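Local structure of citrinin polyketide synthase (5MPT) at residues A[192-197]-A[279-284]; A[209-214]-A[273-278]; A[269-274]-A[302-307]; A[309-314]-A[352-357]. The protein adds a methyl group to carbon of the growing polyketide chain, as the C-methyltransferase domain of the fungal synthase that makes the citrinin precursor. One frame throughout, in Å; residues are numbered along the deposited sequence.

Interaction 1 of 4, residues A[192-197]-A[279-284]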
# COMPACT_ATOMS: atom_id res chain seq x y z
N PHE A 192 -1.12 -15.11 -10.55
CA PHE A 192 -1.30 -16.56 -10.48
C PHE A 192 -2.75 -16.92 -10.16
O PHE A 192 -3.36 -17.79 -10.81
CB PHE A 192 -0.31 -17.12 -9.44
CG PHE A 192 -0.42 -18.59 -9.23
CD1 PHE A 192 -0.41 -19.47 -10.31
CD2 PHE A 192 -0.54 -19.09 -7.94
CE1 PHE A 192 -0.45 -20.85 -10.08
CE2 PHE A 192 -0.63 -20.46 -7.72
CZ PHE A 192 -0.58 -21.34 -8.78
N PHE A 193 -3.34 -16.21 -9.20
CA PHE A 193 -4.72 -16.45 -8.85
C PHE A 193 -5.61 -16.24 -10.07
O PHE A 193 -6.44 -17.10 -10.42
CB PHE A 193 -5.13 -15.51 -7.72
CG PHE A 193 -6.61 -15.34 -7.59
CD1 PHE A 193 -7.43 -16.41 -7.26
CD2 PHE A 193 -7.19 -14.10 -7.81
CE1 PHE A 193 -8.79 -16.29 -7.17
CE2 PHE A 193 -8.57 -13.95 -7.71
CZ PHE A 193 -9.38 -15.06 -7.40
N LEU A 194 -5.45 -15.10 -10.75
CA LEU A 194 -6.32 -14.79 -11.88
C LEU A 194 -6.12 -15.79 -13.03
O LEU A 194 -7.10 -16.18 -13.69
CB LEU A 194 -6.08 -13.37 -12.37
CG LEU A 194 -6.58 -12.27 -11.43
CD1 LEU A 194 -6.07 -10.90 -11.88
CD2 LEU A 194 -8.12 -12.28 -11.35
N GLU A 195 -4.88 -16.20 -13.30
CA GLU A 195 -4.64 -17.18 -14.35
C GLU A 195 -5.34 -18.48 -14.03
O GLU A 195 -6.01 -19.07 -14.89
CB GLU A 195 -3.14 -17.39 -14.55
CG GLU A 195 -2.86 -18.36 -15.65
CD GLU A 195 -1.43 -18.35 -16.13
OE1 GLU A 195 -0.56 -17.92 -15.36
OE2 GLU A 195 -1.17 -18.75 -17.28
N GLN A 196 -5.22 -18.95 -12.79
CA GLN A 196 -5.87 -20.20 -12.41
C GLN A 196 -7.38 -20.05 -12.42
O GLN A 196 -8.12 -21.01 -12.72
CB GLN A 196 -5.37 -20.63 -11.03
CG GLN A 196 -3.91 -21.07 -11.02
CD GLN A 196 -3.71 -22.29 -11.90
OE1 GLN A 196 -4.49 -23.24 -11.85
NE2 GLN A 196 -2.73 -22.22 -12.77
N LEU A 197 -7.85 -18.85 -12.11
CA LEU A 197 -9.28 -18.54 -12.17
C LEU A 197 -9.80 -18.67 -13.59
O LEU A 197 -10.80 -19.35 -13.85
CB LEU A 197 -9.53 -17.13 -11.65
CG LEU A 197 -10.97 -16.63 -11.76
CD1 LEU A 197 -11.87 -17.45 -10.86
CD2 LEU A 197 -11.10 -15.15 -11.41
N GLN A 279 -19.46 -5.37 -12.80
CA GLN A 279 -18.14 -5.96 -12.84
C GLN A 279 -18.07 -7.35 -12.20
O GLN A 279 -18.68 -7.59 -11.15
CB GLN A 279 -17.13 -5.05 -12.12
CG GLN A 279 -17.07 -3.66 -12.60
CD GLN A 279 -16.73 -3.52 -14.07
OE1 GLN A 279 -15.74 -4.04 -14.56
NE2 GLN A 279 -17.59 -2.81 -14.78
N HIS A 280 -17.29 -8.25 -12.82
CA HIS A 280 -16.97 -9.55 -12.23
C HIS A 280 -15.94 -9.44 -11.12
O HIS A 280 -16.04 -10.14 -10.11
CB HIS A 280 -16.41 -10.51 -13.29
CG HIS A 280 -17.40 -10.90 -14.33
ND1 HIS A 280 -17.53 -10.21 -15.51
CD2 HIS A 280 -18.30 -11.91 -14.37
CE1 HIS A 280 -18.48 -10.78 -16.24
NE2 HIS A 280 -18.96 -11.80 -15.57
N ILE A 281 -14.97 -8.55 -11.30
CA ILE A 281 -13.79 -8.45 -10.45
C ILE A 281 -13.47 -6.99 -10.22
O ILE A 281 -13.36 -6.21 -11.18
CB ILE A 281 -12.57 -9.15 -11.09
CG1 ILE A 281 -12.91 -10.58 -11.43
CG2 ILE A 281 -11.37 -9.06 -10.19
CD1 ILE A 281 -11.79 -11.26 -12.22
N ILE A 282 -13.31 -6.61 -8.96
CA ILE A 282 -12.71 -5.33 -8.62
C ILE A 282 -11.36 -5.60 -7.96
O ILE A 282 -11.28 -6.31 -6.95
CB ILE A 282 -13.62 -4.48 -7.74
CG1 ILE A 282 -14.80 -4.06 -8.60
CG2 ILE A 282 -12.88 -3.23 -7.19
CD1 ILE A 282 -15.88 -3.41 -7.88
N LEU A 283 -10.33 -5.06 -8.57
CA LEU A 283 -8.96 -5.04 -8.06
C LEU A 283 -8.71 -3.71 -7.36
O LEU A 283 -9.13 -2.68 -7.87
CB LEU A 283 -7.98 -5.21 -9.22
CG LEU A 283 -8.05 -6.52 -10.00
CD1 LEU A 283 -6.96 -6.58 -11.05
CD2 LEU A 283 -7.98 -7.72 -9.08
N ALA A 284 -8.01 -3.73 -6.21
CA ALA A 284 -7.81 -2.50 -5.43
C ALA A 284 -6.56 -2.70 -4.58
O ALA A 284 -6.61 -3.35 -3.53
CB ALA A 284 -9.03 -2.18 -4.57
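Helix 192-197, which brings Leu194 and Leu197 to the contact, runs nearly antiparallel to strand 281-284, with 170° between the two directions and 12.9 Å between the axes of these short segments at their closest approach. That spacing is bridged by aliphatic side chains alone. Ile281 carries most of the strand's share: its CG1 branch continues in an extended line (chi2 173°), which lifts CD1 off the sheet to meet the helix. There CD1 lies 3.9 Å from Leu194 CD2, the two side chains sliding past each other in opposite directions. Leu197 approaches the same methyl differently, tip to tip, with its CD2 4.0 Å from Ile281 CD1; it was modelled in two conformations, and this distance holds for one of them. The strand is the fourth in the 3-2-1-4-5-7-6 order of a Rossmann-like class I methyltransferase sheet, and the helix precedes the first strand of that sheet. Further along, Leu283 meets the helix more loosely, its CD1 4.5 Å from CD1 of Leu194. Met224 of helix 221-231 touches both Leu194 and Leu283 and so closes this end of the layer, while Phe310 of the neighbouring strand touches both Leu197 and Ile281 at the other. On the helix, Glu195, which does not touch the strand, forms a salt bridge with Arg230. The side chain of Leu283 comes within about 9 Å, nearest atoms, of the bound S-adenosyl-L-homocysteine.

Interaction 2 of 4, residues A[209-214]-A[273-278]. With SAH (S-adenosyl-L-homocysteine), chain B.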
# COMPACT_ATOMS: atom_id res chain seq x y z
N ARG A 209 -15.41 -8.77 -17.01
CA ARG A 209 -15.35 -7.35 -16.73
C ARG A 209 -14.61 -7.14 -15.43
O ARG A 209 -15.06 -7.57 -14.36
CB ARG A 209 -16.76 -6.75 -16.71
CG ARG A 209 -17.49 -7.00 -18.03
CD ARG A 209 -18.86 -6.32 -18.13
NE ARG A 209 -19.25 -6.21 -19.54
CZ ARG A 209 -20.35 -6.72 -20.08
NH1 ARG A 209 -21.24 -7.37 -19.33
NH2 ARG A 209 -20.57 -6.55 -21.38
N ILE A 210 -13.47 -6.47 -15.54
CA ILE A 210 -12.55 -6.23 -14.43
C ILE A 210 -12.39 -4.73 -14.29
O ILE A 210 -12.12 -4.03 -15.28
CB ILE A 210 -11.18 -6.88 -14.67
CG1 ILE A 210 -11.34 -8.36 -14.97
CG2 ILE A 210 -10.25 -6.60 -13.47
CD1 ILE A 210 -10.00 -9.09 -15.30
N LEU A 211 -12.56 -4.22 -13.08
CA LEU A 211 -12.38 -2.80 -12.80
C LEU A 211 -11.34 -2.65 -11.71
O LEU A 211 -11.46 -3.24 -10.63
CB LEU A 211 -13.70 -2.15 -12.39
CG LEU A 211 -13.67 -0.62 -12.24
CD1 LEU A 211 -15.00 -0.03 -12.75
CD2 LEU A 211 -13.42 -0.24 -10.80
N GLU A 212 -10.33 -1.84 -11.98
CA GLU A 212 -9.28 -1.57 -11.01
C GLU A 212 -9.51 -0.19 -10.41
O GLU A 212 -9.59 0.81 -11.14
CB GLU A 212 -7.89 -1.67 -11.64
CG GLU A 212 -6.80 -1.43 -10.62
CD GLU A 212 -5.41 -1.50 -11.17
OE1 GLU A 212 -5.24 -1.66 -12.40
OE2 GLU A 212 -4.47 -1.35 -10.36
N MET A 213 -9.64 -0.15 -9.09
CA MET A 213 -9.73 1.11 -8.38
C MET A 213 -8.37 1.51 -7.85
O MET A 213 -7.51 0.67 -7.59
CB MET A 213 -10.72 1.01 -7.23
CG MET A 213 -12.11 0.67 -7.74
SD MET A 213 -13.33 0.67 -6.44
CE MET A 213 -14.78 1.22 -7.33
N GLY A 214 -8.18 2.82 -7.73
CA GLY A 214 -6.92 3.34 -7.20
C GLY A 214 -5.72 2.83 -7.97
O GLY A 214 -4.64 2.60 -7.39
N PRO A 273 -25.58 4.62 -12.20
CA PRO A 273 -26.29 3.43 -12.70
C PRO A 273 -25.47 2.56 -13.61
O PRO A 273 -25.56 1.34 -13.53
CB PRO A 273 -27.49 4.05 -13.44
CG PRO A 273 -27.78 5.27 -12.67
CD PRO A 273 -26.47 5.80 -12.14
N GLN A 274 -24.66 3.17 -14.48
CA GLN A 274 -23.87 2.40 -15.43
C GLN A 274 -22.87 1.48 -14.74
O GLN A 274 -22.50 0.45 -15.31
CB GLN A 274 -23.12 3.33 -16.39
CG GLN A 274 -24.00 4.22 -17.21
CD GLN A 274 -23.20 5.14 -18.11
OE1 GLN A 274 -21.97 5.18 -18.03
NE2 GLN A 274 -23.89 5.89 -18.96
N LEU A 275 -22.44 1.79 -13.51
CA LEU A 275 -21.49 0.92 -12.82
C LEU A 275 -22.17 -0.17 -12.00
O LEU A 275 -21.53 -1.19 -11.70
CB LEU A 275 -20.59 1.74 -11.88
CG LEU A 275 -19.65 2.79 -12.52
CD1 LEU A 275 -18.97 3.67 -11.47
CD2 LEU A 275 -18.61 2.11 -13.38
N VAL A 276 -23.45 -0.01 -11.68
CA VAL A 276 -24.13 -0.90 -10.75
C VAL A 276 -24.17 -2.32 -11.31
O VAL A 276 -24.57 -2.55 -12.46
CB VAL A 276 -25.54 -0.36 -10.44
CG1 VAL A 276 -26.42 -1.37 -9.71
CG2 VAL A 276 -25.45 0.90 -9.57
N HIS A 277 -23.71 -3.27 -10.50
CA HIS A 277 -23.79 -4.70 -10.85
C HIS A 277 -23.18 -4.97 -12.22
O HIS A 277 -23.73 -5.72 -13.03
CB HIS A 277 -25.25 -5.18 -10.84
CG HIS A 277 -25.93 -5.14 -9.50
ND1 HIS A 277 -25.25 -5.11 -8.31
CD2 HIS A 277 -27.25 -5.12 -9.19
CE1 HIS A 277 -26.12 -5.09 -7.31
NE2 HIS A 277 -27.34 -5.10 -7.82
N SER A 278 -22.05 -4.34 -12.50
CA SER A 278 -21.46 -4.40 -13.82
C SER A 278 -20.21 -5.24 -13.89
O SER A 278 -19.92 -5.80 -14.95
CB SER A 278 -21.13 -3.00 -14.34
OG SER A 278 -20.20 -2.35 -13.51
N SAH B . -2.45 1.07 -6.69
CA SAH B . -1.46 2.17 -6.51
CB SAH B . -0.62 2.17 -5.24
CG SAH B . -1.35 2.59 -3.98
SD SAH B . -1.35 4.42 -3.97
C SAH B . -0.50 2.13 -7.73
O SAH B . -0.00 3.32 -7.99
OXT SAH B . -0.21 1.13 -8.33
C5' SAH B . -3.09 4.80 -3.61
C4' SAH B . -3.79 5.17 -4.91
O4' SAH B . -5.18 5.33 -4.55
C3' SAH B . -3.34 6.49 -5.54
O3' SAH B . -3.22 6.26 -6.94
C2' SAH B . -4.49 7.46 -5.21
O2' SAH B . -4.70 8.45 -6.22
C1' SAH B . -5.67 6.50 -5.15
N9 SAH B . -6.83 6.95 -4.38
C8 SAH B . -6.84 7.60 -3.18
N7 SAH B . -8.03 7.92 -2.75
C5 SAH B . -8.88 7.44 -3.74
C6 SAH B . -10.28 7.45 -3.89
N6 SAH B . -11.12 8.03 -3.03
N1 SAH B . -10.79 6.88 -5.00
C2 SAH B . -9.96 6.33 -5.89
N3 SAH B . -8.63 6.24 -5.86
C4 SAH B . -8.14 6.83 -4.75
O HOH W 1 -21.82 -7.25 -16.21
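Arg209 lays the aliphatic part of its side chain over the carbonyl of Ser278, CD coming within 3.4 Å of Ser278 O and CB within 3.7 Å. The chain is extended from CG to NE, which carries the guanidinium group past that oxygen to a water molecule. This water accepts from Arg209 NH1 at 3.2 Å and donates to Ser278 O at 2.7 Å, while NH1 also bonds to Leu7 O and NE forms a salt bridge with Glu236. Two residues along the strand, Leu211 CD1 touches Leu275 CD2 at 4.2 Å. Both Leu275 and Ser278 belong to a type II beta turn, in which the Ser278 hydroxyl donates to Leu275 O from above the carbonyl plane, 40° out of it. The strand is the first of the Rossmann-like sheet, lying between strands 235-241 and 279-285, and it leads into the glycine-rich cofactor-binding motif of such methyltransferases; Gly214 O accepts a 2.8 Å hydrogen bond from the amino N of the bound S-adenosyl-L-homocysteine. No direct hydrogen bond joins the two segments, so their polar link depends on the water, and the Arg209 charge is probably balanced chiefly by Glu236.

Interaction 3 of 4, residues A[269-274]-A[302-307]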
# COMPACT_ATOMS: atom_id res chain seq x y z
N SER A 269 -17.54 7.58 -3.68
CA SER A 269 -18.79 8.02 -4.30
C SER A 269 -19.77 6.87 -4.51
O SER A 269 -19.39 5.76 -4.81
CB SER A 269 -18.52 8.66 -5.66
OG SER A 269 -17.75 9.83 -5.53
N PRO A 270 -21.07 7.13 -4.41
CA PRO A 270 -22.04 6.15 -4.87
C PRO A 270 -21.83 5.87 -6.34
O PRO A 270 -21.47 6.77 -7.12
CB PRO A 270 -23.38 6.84 -4.60
CG PRO A 270 -23.04 8.28 -4.57
CD PRO A 270 -21.73 8.37 -3.96
N PRO A 271 -22.02 4.63 -6.77
CA PRO A 271 -21.86 4.31 -8.19
C PRO A 271 -22.99 4.87 -9.03
O PRO A 271 -24.15 4.72 -8.68
CB PRO A 271 -21.92 2.78 -8.23
CG PRO A 271 -21.99 2.33 -6.78
CD PRO A 271 -22.49 3.48 -5.99
N ASP A 272 -22.65 5.42 -10.20
CA ASP A 272 -23.70 5.79 -11.14
C ASP A 272 -24.33 4.52 -11.72
O ASP A 272 -23.72 3.44 -11.70
CB ASP A 272 -23.15 6.71 -12.23
CG ASP A 272 -22.44 5.97 -13.33
OD1 ASP A 272 -23.14 5.51 -14.25
OD2 ASP A 272 -21.20 5.89 -13.30
N PRO A 273 -25.58 4.62 -12.20
CA PRO A 273 -26.29 3.43 -12.70
C PRO A 273 -25.47 2.56 -13.61
O PRO A 273 -25.56 1.34 -13.53
CB PRO A 273 -27.49 4.05 -13.44
CG PRO A 273 -27.78 5.27 -12.67
CD PRO A 273 -26.47 5.80 -12.14
N GLN A 274 -24.66 3.17 -14.48
CA GLN A 274 -23.87 2.40 -15.43
C GLN A 274 -22.87 1.48 -14.74
O GLN A 274 -22.50 0.45 -15.31
CB GLN A 274 -23.12 3.33 -16.39
CG GLN A 274 -24.00 4.22 -17.21
CD GLN A 274 -23.20 5.14 -18.11
OE1 GLN A 274 -21.97 5.18 -18.03
NE2 GLN A 274 -23.89 5.89 -18.96
N HIS A 302 -19.23 -3.05 -3.33
CA HIS A 302 -20.16 -4.16 -3.43
C HIS A 302 -21.21 -3.91 -4.50
O HIS A 302 -21.55 -4.81 -5.27
CB HIS A 302 -20.85 -4.40 -2.09
CG HIS A 302 -21.60 -5.68 -2.02
ND1 HIS A 302 -22.94 -5.77 -2.35
CD2 HIS A 302 -21.22 -6.92 -1.66
CE1 HIS A 302 -23.33 -7.03 -2.21
NE2 HIS A 302 -22.30 -7.75 -1.80
N ARG A 303 -21.73 -2.69 -4.58
CA ARG A 303 -22.84 -2.41 -5.47
C ARG A 303 -22.40 -2.42 -6.93
O ARG A 303 -23.23 -2.66 -7.82
CB ARG A 303 -23.45 -1.05 -5.08
CG ARG A 303 -24.73 -0.64 -5.85
CD ARG A 303 -25.85 -1.68 -5.77
NE ARG A 303 -26.32 -1.89 -4.39
CZ ARG A 303 -27.53 -1.59 -3.94
NH1 ARG A 303 -28.45 -1.07 -4.74
NH2 ARG A 303 -27.83 -1.83 -2.67
N ILE A 304 -21.12 -2.19 -7.18
CA ILE A 304 -20.57 -2.24 -8.53
C ILE A 304 -20.32 -3.68 -8.98
O ILE A 304 -20.23 -3.94 -10.18
CB ILE A 304 -19.27 -1.41 -8.57
CG1 ILE A 304 -19.61 0.08 -8.31
CG2 ILE A 304 -18.55 -1.52 -9.89
CD1 ILE A 304 -18.40 0.94 -7.96
N LEU A 305 -20.26 -4.61 -8.04
CA LEU A 305 -20.02 -6.01 -8.39
C LEU A 305 -21.30 -6.66 -8.87
O LEU A 305 -22.38 -6.45 -8.30
CB LEU A 305 -19.50 -6.81 -7.20
CG LEU A 305 -18.08 -6.46 -6.76
CD1 LEU A 305 -17.68 -7.20 -5.50
CD2 LEU A 305 -17.09 -6.76 -7.87
N ARG A 306 -21.17 -7.47 -9.92
CA ARG A 306 -22.18 -8.46 -10.21
C ARG A 306 -22.36 -9.38 -9.00
O ARG A 306 -21.43 -9.57 -8.22
CB ARG A 306 -21.78 -9.29 -11.42
CG ARG A 306 -21.61 -8.52 -12.72
CD ARG A 306 -20.78 -9.32 -13.68
NE ARG A 306 -21.28 -10.69 -13.84
CZ ARG A 306 -22.14 -11.07 -14.79
NH1 ARG A 306 -22.53 -10.20 -15.69
NH2 ARG A 306 -22.57 -12.34 -14.88
N PRO A 307 -23.55 -9.99 -8.85
CA PRO A 307 -23.76 -10.95 -7.75
C PRO A 307 -22.78 -12.10 -7.76
O PRO A 307 -22.50 -12.65 -6.69
CB PRO A 307 -25.19 -11.47 -8.02
CG PRO A 307 -25.83 -10.40 -8.72
CD PRO A 307 -24.80 -9.71 -9.56
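Pro271 sets its ring against Ile304 at the last turn of helix 294-304, and here the packing is close: CB and CG of the proline each lie 3.6 Å from Ile304 CG1, with CD1 of the isoleucine at 4.0 Å from both. The two side chains cross obliquely, the ethyl branch of Ile304 coming in at the CB-CG edge of the ring, with CD1 offset to one side of the ring plane. Ile304 also touches Leu275, Gln279 and Ile282, which joins the patch to strand 279-285. The outer part is looser. Arg303 offers Pro271 only its CB and CG, both 4.1 Å from the proline CG. With CG anti to the backbone N (chi1 -175°) and the chain bent at the next two bonds, its guanidinium end leads away on the exposed side. Beyond the proline the loop stiffens itself in an Asx turn: Asp272 OD1 accepts from Gln274 N at 2.8 Å, met from 46° above the carboxylate plane. The N-H...acceptor angle is 136°, so the bond is bent. The loop 269-274 follows strand 260-264 and passes over the helix end just before Leu305 leaves helical geometry, a plain packing contact of the Rossmann-like domain. With no hydrogen bond across it, the contact depends on the fit of a proline ring to an isoleucine, and the Asx-turn bond stays inside the loop.

Interaction 4 of 4, residues A[309-314]-A[352-357]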
# COMPACT_ATOMS: atom_id res chain seq x y z
N GLY A 309 -19.64 -11.81 -8.59
CA GLY A 309 -18.32 -11.23 -8.61
C GLY A 309 -17.63 -11.20 -7.26
O GLY A 309 -18.14 -11.65 -6.24
N PHE A 310 -16.44 -10.59 -7.26
CA PHE A 310 -15.68 -10.47 -6.03
C PHE A 310 -14.73 -9.29 -6.09
O PHE A 310 -14.31 -8.82 -7.16
CB PHE A 310 -14.86 -11.74 -5.72
CG PHE A 310 -13.82 -12.05 -6.73
CD1 PHE A 310 -14.08 -12.89 -7.79
CD2 PHE A 310 -12.54 -11.54 -6.60
CE1 PHE A 310 -13.14 -13.18 -8.71
CE2 PHE A 310 -11.57 -11.87 -7.53
CZ PHE A 310 -11.85 -12.68 -8.57
N LEU A 311 -14.38 -8.86 -4.89
CA LEU A 311 -13.34 -7.89 -4.65
C LEU A 311 -12.04 -8.60 -4.28
O LEU A 311 -12.05 -9.47 -3.40
CB LEU A 311 -13.76 -6.96 -3.51
CG LEU A 311 -12.70 -6.02 -2.90
CD1 LEU A 311 -12.22 -5.04 -3.94
CD2 LEU A 311 -13.33 -5.31 -1.73
N LEU A 312 -10.95 -8.16 -4.88
CA LEU A 312 -9.61 -8.61 -4.51
C LEU A 312 -8.83 -7.39 -4.03
O LEU A 312 -8.36 -6.59 -4.85
CB LEU A 312 -8.90 -9.30 -5.67
CG LEU A 312 -7.58 -9.95 -5.25
CD1 LEU A 312 -7.79 -11.10 -4.30
CD2 LEU A 312 -6.89 -10.48 -6.48
N LEU A 313 -8.72 -7.27 -2.72
CA LEU A 313 -7.86 -6.26 -2.11
C LEU A 313 -6.42 -6.74 -2.05
O LEU A 313 -6.13 -7.92 -1.80
CB LEU A 313 -8.33 -5.95 -0.70
CG LEU A 313 -9.69 -5.31 -0.53
CD1 LEU A 313 -10.13 -5.44 0.91
CD2 LEU A 313 -9.63 -3.83 -0.92
N LEU A 314 -5.50 -5.82 -2.29
CA LEU A 314 -4.11 -5.99 -1.91
C LEU A 314 -3.86 -4.89 -0.91
O LEU A 314 -3.84 -3.72 -1.29
CB LEU A 314 -3.17 -5.89 -3.11
CG LEU A 314 -1.76 -6.46 -2.89
CD1 LEU A 314 -0.99 -6.52 -4.20
CD2 LEU A 314 -0.96 -5.68 -1.87
N LYS A 352 -14.47 -7.94 9.11
CA LYS A 352 -15.60 -7.38 9.84
C LYS A 352 -16.35 -6.37 9.00
O LYS A 352 -17.58 -6.46 8.86
CB LYS A 352 -15.11 -6.73 11.14
CG LYS A 352 -16.24 -6.36 12.09
CD LYS A 352 -15.75 -5.55 13.29
CE LYS A 352 -15.38 -4.12 12.90
NZ LYS A 352 -14.91 -3.30 14.05
N ILE A 353 -15.63 -5.41 8.42
CA ILE A 353 -16.28 -4.42 7.56
C ILE A 353 -16.99 -5.10 6.41
O ILE A 353 -18.17 -4.85 6.16
CB ILE A 353 -15.24 -3.41 7.03
CG1 ILE A 353 -14.53 -2.69 8.19
CG2 ILE A 353 -15.90 -2.44 6.06
CD1 ILE A 353 -15.38 -1.78 8.98
N LEU A 354 -16.26 -5.95 5.69
CA LEU A 354 -16.77 -6.56 4.46
C LEU A 354 -18.03 -7.36 4.73
O LEU A 354 -19.01 -7.26 3.99
CB LEU A 354 -15.68 -7.44 3.86
CG LEU A 354 -14.52 -6.66 3.27
CD1 LEU A 354 -13.30 -7.57 3.12
CD2 LEU A 354 -14.91 -6.09 1.93
N THR A 355 -18.04 -8.13 5.82
CA THR A 355 -19.21 -8.92 6.15
C THR A 355 -20.40 -8.02 6.48
O THR A 355 -21.54 -8.30 6.08
CB THR A 355 -18.89 -9.82 7.34
OG1 THR A 355 -17.85 -10.73 6.96
CG2 THR A 355 -20.09 -10.61 7.78
N SER A 356 -20.14 -6.93 7.19
CA SER A 356 -21.22 -6.06 7.64
C SER A 356 -21.91 -5.34 6.49
O SER A 356 -23.06 -4.92 6.66
CB SER A 356 -20.67 -5.04 8.65
OG SER A 356 -19.81 -4.10 8.03
N VAL A 357 -21.26 -5.17 5.34
CA VAL A 357 -21.86 -4.46 4.21
C VAL A 357 -22.40 -5.42 3.14
O VAL A 357 -22.87 -4.95 2.10
CB VAL A 357 -20.90 -3.44 3.60
CG1 VAL A 357 -20.39 -2.50 4.70
CG2 VAL A 357 -19.73 -4.10 2.87
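Leu311 and Leu313, on strand 309-314, both face Leu354 of helix 352-356, the helix that packs on one side of the Rossmann-like methyltransferase sheet. Because side chains alternate along a strand, Phe310, Leu312 and Leu314 point to the other side, where helix 181-198 lies. The apolar contacts centre on Leu354, whose two methyls are shared out: CD2 touches Leu311 CD2 at 4.1 Å, and CD1 approaches Leu313 CD1 at 4.4 Å. Leu311 and Leu354 cross at about a right angle, the strand residue reaching toward the helix with CG anti to its own N (chi1 168°). Tyr359 packs against both of them. Leu313 is one alternation from catalytic Glu315, the two side chains coming within about 4 Å, so this hydrophobic layer borders the active site.

Hydrogen bonds serve the segments separately, none crossing between them. The strand is bonded through its backbone to strand 279-285, and on its other edge Leu311 pairs with Ala380 of the antiparallel strand 375-381. Where the helix runs out, Val357 N makes weak bonds to Ile353 O and Leu354 O, whereas the hydroxyl of Ser356 donates to Ile353 O at 2.6 Å, tilted 24° from the carbonyl plane.

How the interactions relate
From the N terminus, helix 181-198 opens interaction 1, which closes at strand 279-285 with 81 residues between the two segments. Within that span interaction 2 opens at strand 208-213 and closes at the turn 273-278, so it is nested in interaction 1. Interaction 3 starts at 269-274, sharing Pro273 and Gln274 with interaction 2, and closes beyond strand 279-285 at 302-307; it therefore crosses interaction 1. Interaction 4 follows in series, between strand 309-316 and helix 347-356. The neighbouring strands 208-213, 279-285 and 309-316 bind interactions 1, 2 and 4 into one sheet, helices 181-198 and 347-356 lie on its two faces, and interaction 3 fastens the loop to the end of helix 294-304.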